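Local coordinates for kelch repeat and BTB domain-containing protein A55 (Vaccinia virus WR, PDB 6I2M) that probably serves as a substrate-specific adapter of CUL3-containing E3 ubiquitin ligases, directing host proteins to ubiquitination and proteasomal degradation, at residues 84-95 against 107-115. Sequence-based numbering, arbitrary orientation.
Sequences LSLTNDNVKYIL and ITECENYIL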
loop_
_atom_site.group_PDB
_atom_site.type_symbol
_atom_site.label_atom_id
_atom_site.label_comp_id
_atom_site.label_asym_id
_atom_site.label_seq_id
_atom_site.Cartn_x
_atom_site.Cartn_y
_atom_site.Cartn_z
ATOM N N LEU A 84 -8.204 11.394 -4.751
ATOM C CA LEU A 84 -9.456 11.801 -5.388
ATOM C C LEU A 84 -9.612 13.322 -5.485
ATOM O O LEU A 84 -9.634 14.010 -4.461
ATOM C CB LEU A 84 -10.655 11.158 -4.662
ATOM C CG LEU A 84 -11.891 10.817 -5.504
ATOM C CD1 LEU A 84 -11.617 9.661 -6.466
ATOM C CD2 LEU A 84 -13.053 10.433 -4.611
ATOM N N SER A 85 -9.705 13.840 -6.727
ATOM C CA SER A 85 -9.877 15.267 -7.017
ATOM C C SER A 85 -11.374 15.614 -6.959
ATOM O O SER A 85 -12.042 15.734 -7.991
ATOM C CB SER A 85 -9.265 15.620 -8.371
ATOM O OG SER A 85 -7.882 15.307 -8.410
ATOM N N LEU A 86 -11.894 15.736 -5.727
ATOM C CA LEU A 86 -13.302 16.004 -5.423
ATOM C C LEU A 86 -13.756 17.414 -5.813
ATOM O O LEU A 86 -13.113 18.398 -5.440
ATOM C CB LEU A 86 -13.587 15.757 -3.927
ATOM C CG LEU A 86 -13.220 14.381 -3.366
ATOM C CD1 LEU A 86 -12.330 14.514 -2.146
ATOM C CD2 LEU A 86 -14.457 13.587 -3.019
ATOM N N THR A 87 -14.875 17.499 -6.560
ATOM C CA THR A 87 -15.536 18.742 -6.993
ATOM C C THR A 87 -17.052 18.578 -6.848
ATOM O O THR A 87 -17.564 17.477 -7.052
ATOM C CB THR A 87 -15.139 19.166 -8.422
ATOM O OG1 THR A 87 -15.266 18.063 -9.318
ATOM C CG2 THR A 87 -13.738 19.757 -8.500
ATOM N N ASN A 88 -17.765 19.675 -6.517
ATOM C CA ASN A 88 -19.219 19.735 -6.291
ATOM C C ASN A 88 -20.084 19.035 -7.361
ATOM O O ASN A 88 -21.168 18.546 -7.032
ATOM C CB ASN A 88 -19.668 21.194 -6.119
ATOM C CG ASN A 88 -21.099 21.370 -5.662
ATOM O OD1 ASN A 88 -21.506 20.902 -4.592
ATOM N ND2 ASN A 88 -21.894 22.061 -6.466
ATOM N N ASP A 89 -19.610 18.981 -8.619
ATOM C CA ASP A 89 -20.340 18.372 -9.731
ATOM C C ASP A 89 -20.179 16.849 -9.849
ATOM O O ASP A 89 -21.159 16.174 -10.174
ATOM C CB ASP A 89 -19.985 19.057 -11.061
ATOM C CG ASP A 89 -20.356 20.528 -11.113
ATOM O OD1 ASP A 89 -21.569 20.834 -11.162
ATOM O OD2 ASP A 89 -19.435 21.372 -11.110
ATOM N N ASN A 90 -18.965 16.306 -9.601
ATOM C CA ASN A 90 -18.711 14.866 -9.732
ATOM C C ASN A 90 -18.968 14.041 -8.455
ATOM O O ASN A 90 -19.253 12.847 -8.575
ATOM C CB ASN A 90 -17.302 14.579 -10.285
ATOM C CG ASN A 90 -16.117 15.055 -9.467
ATOM O OD1 ASN A 90 -16.149 15.156 -8.235
ATOM N ND2 ASN A 90 -15.013 15.319 -10.146
ATOM N N VAL A 91 -18.879 14.663 -7.252
ATOM C CA VAL A 91 -19.070 14.005 -5.939
ATOM C C VAL A 91 -20.424 13.284 -5.806
ATOM O O VAL A 91 -20.512 12.279 -5.096
ATOM C CB VAL A 91 -18.818 14.936 -4.722
ATOM C CG1 VAL A 91 -17.339 15.265 -4.580
ATOM C CG2 VAL A 91 -19.669 16.206 -4.772
ATOM N N LYS A 92 -21.461 13.802 -6.489
ATOM C CA LYS A 92 -22.819 13.261 -6.526
ATOM C C LYS A 92 -22.815 11.857 -7.152
ATOM O O LYS A 92 -23.483 10.956 -6.644
ATOM C CB LYS A 92 -23.716 14.212 -7.338
ATOM C CG LYS A 92 -25.210 14.043 -7.109
ATOM C CD LYS A 92 -26.007 15.020 -7.964
ATOM C CE LYS A 92 -27.495 14.851 -7.788
ATOM N NZ LYS A 92 -28.262 15.802 -8.634
ATOM N N TYR A 93 -22.030 11.672 -8.231
ATOM C CA TYR A 93 -21.931 10.408 -8.964
ATOM C C TYR A 93 -20.868 9.455 -8.404
ATOM O O TYR A 93 -21.041 8.241 -8.522
ATOM C CB TYR A 93 -21.729 10.659 -10.469
ATOM C CG TYR A 93 -22.763 11.591 -11.070
ATOM C CD1 TYR A 93 -24.031 11.130 -11.414
ATOM C CD2 TYR A 93 -22.477 12.936 -11.282
ATOM C CE1 TYR A 93 -24.990 11.986 -11.954
ATOM C CE2 TYR A 93 -23.428 13.802 -11.821
ATOM C CZ TYR A 93 -24.684 13.321 -12.157
ATOM O OH TYR A 93 -25.623 14.170 -12.692
ATOM N N ILE A 94 -19.787 9.991 -7.790
ATOM C CA ILE A 94 -18.709 9.182 -7.196
ATOM C C ILE A 94 -19.220 8.447 -5.938
ATOM O O ILE A 94 -18.882 7.278 -5.746
ATOM C CB ILE A 94 -17.390 9.990 -6.964
ATOM C CG1 ILE A 94 -16.854 10.559 -8.301
ATOM C CG2 ILE A 94 -16.304 9.127 -6.280
ATOM C CD1 ILE A 94 -15.850 11.711 -8.180
ATOM N N LEU A 95 -20.071 9.111 -5.127
ATOM C CA LEU A 95 -20.663 8.531 -3.918
ATOM C C LEU A 95 -21.609 7.361 -4.241
ATOM O O LEU A 95 -21.556 6.343 -3.548
ATOM C CB LEU A 95 -21.372 9.614 -3.074
ATOM C CG LEU A 95 -22.037 9.171 -1.757
ATOM C CD1 LEU A 95 -21.008 8.852 -0.685
ATOM C CD2 LEU A 95 -22.982 10.228 -1.248
ATOM N N ILE A 107 -16.342 6.116 0.362
ATOM C CA ILE A 107 -17.676 6.510 0.832
ATOM C C ILE A 107 -17.567 7.578 1.939
ATOM O O ILE A 107 -18.400 8.482 1.987
ATOM C CB ILE A 107 -18.578 5.293 1.215
ATOM C CG1 ILE A 107 -20.080 5.664 1.175
ATOM C CG2 ILE A 107 -18.174 4.639 2.553
ATOM C CD1 ILE A 107 -21.063 4.483 1.037
ATOM N N THR A 108 -16.517 7.497 2.786
ATOM C CA THR A 108 -16.268 8.454 3.869
ATOM C C THR A 108 -15.739 9.783 3.325
ATOM O O THR A 108 -16.255 10.832 3.711
ATOM C CB THR A 108 -15.383 7.853 4.976
ATOM O OG1 THR A 108 -14.197 7.306 4.400
ATOM C CG2 THR A 108 -16.109 6.795 5.804
ATOM N N GLU A 109 -14.739 9.738 2.411
ATOM C CA GLU A 109 -14.129 10.919 1.785
ATOM C C GLU A 109 -15.149 11.756 0.993
ATOM O O GLU A 109 -15.058 12.986 0.997
ATOM C CB GLU A 109 -12.932 10.518 0.902
ATOM C CG GLU A 109 -11.957 11.655 0.635
ATOM C CD GLU A 109 -10.666 11.256 -0.052
ATOM O OE1 GLU A 109 -10.492 11.605 -1.241
ATOM O OE2 GLU A 109 -9.822 10.602 0.603
ATOM N N CYS A 110 -16.122 11.090 0.337
ATOM C CA CYS A 110 -17.183 11.744 -0.431
ATOM C C CYS A 110 -18.223 12.380 0.486
ATOM O O CYS A 110 -18.596 13.529 0.255
ATOM C CB CYS A 110 -17.823 10.779 -1.425
ATOM S SG CYS A 110 -16.789 10.402 -2.861
ATOM N N GLU A 111 -18.678 11.642 1.527
ATOM C CA GLU A 111 -19.656 12.118 2.513
ATOM C C GLU A 111 -19.128 13.328 3.284
ATOM O O GLU A 111 -19.867 14.297 3.459
ATOM C CB GLU A 111 -20.063 11.001 3.488
ATOM C CG GLU A 111 -21.135 10.069 2.948
ATOM C CD GLU A 111 -21.725 9.082 3.939
ATOM O OE1 GLU A 111 -20.973 8.558 4.793
ATOM O OE2 GLU A 111 -22.947 8.823 3.849
ATOM N N ASN A 112 -17.844 13.282 3.707
ATOM C CA ASN A 112 -17.177 14.367 4.435
ATOM C C ASN A 112 -17.070 15.642 3.598
ATOM O O ASN A 112 -17.214 16.731 4.148
ATOM C CB ASN A 112 -15.797 13.934 4.944
ATOM C CG ASN A 112 -15.810 12.920 6.067
ATOM O OD1 ASN A 112 -16.839 12.637 6.699
ATOM N ND2 ASN A 112 -14.651 12.346 6.346
ATOM N N TYR A 113 -16.839 15.502 2.274
ATOM C CA TYR A 113 -16.743 16.618 1.325
ATOM C C TYR A 113 -18.117 17.270 1.122
ATOM O O TYR A 113 -18.198 18.497 1.044
ATOM C CB TYR A 113 -16.164 16.138 -0.021
ATOM C CG TYR A 113 -15.873 17.249 -1.010
ATOM C CD1 TYR A 113 -16.831 17.658 -1.934
ATOM C CD2 TYR A 113 -14.626 17.867 -1.048
ATOM C CE1 TYR A 113 -16.566 18.671 -2.854
ATOM C CE2 TYR A 113 -14.348 18.881 -1.965
ATOM C CZ TYR A 113 -15.323 19.280 -2.866
ATOM O OH TYR A 113 -15.056 20.279 -3.772
ATOM N N ILE A 114 -19.183 16.446 1.024
ATOM C CA ILE A 114 -20.570 16.885 0.840
ATOM C C ILE A 114 -21.061 17.649 2.083
ATOM O O ILE A 114 -21.619 18.735 1.935
ATOM C CB ILE A 114 -21.497 15.702 0.407
ATOM C CG1 ILE A 114 -21.163 15.247 -1.038
ATOM C CG2 ILE A 114 -22.995 16.052 0.534
ATOM C CD1 ILE A 114 -21.552 13.800 -1.402
ATOM N N LEU A 115 -20.809 17.102 3.292
ATOM C CA LEU A 115 -21.191 17.712 4.574
ATOM C C LEU A 115 -20.448 19.031 4.847
ATOM O O LEU A 115 -21.037 19.954 5.413
ATOM C CB LEU A 115 -20.969 16.728 5.740
ATOM C CG LEU A 115 -21.916 15.528 5.829
ATOM C CD1 LEU A 115 -21.251 14.365 6.542
ATOM C CD2 LEU A 115 -23.212 15.891 6.529
#
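L86 lies against Y113 and C110, where the loop residues 84-87 run past helix 107-115. Its CB sits over one face of the Y113 ring, 3.8 Å from the centroid and 14° off the normal, a CH-pi contact. From CG the two methyls part. L86 CD1 lies 3.6 Å from E109 OE1. L86 CD2 lies 4.0 Å from C110 SG. The Y113 ring projects toward the loop because its CG is anti to the backbone N (chi1 -173°). V91 CG1 meets the ring obliquely at CD1, 3.6 Å away. L86 CB and V91 CG1 both come to the ring from the same side of its plane. C110 SG also touches I94 CG2 at 3.7 Å. L95 is a knob in the hole formed by I107, C110, E111 and I114. Its CD1 lies 3.8 Å from CB of C110, and CD2 faces CD1 of I114. T87 N donates to N90 OD1 (3.1 Å). E109 OE2 bonds to Y78 OH and to the N-terminal amine of M1 in the second subunit, so E109 reaches another subunit. Helix 120-132 packs on the contact: F126 touches N88 and I114, Y129 touches L95. The short helical segments 91-95 and 107-115 run roughly antiparallel, at 149°, with axes 9.6 Å apart at closest approach. This is a helical hairpin of the BTB/POZ domain, preceded by a loop that folds back along its second helix.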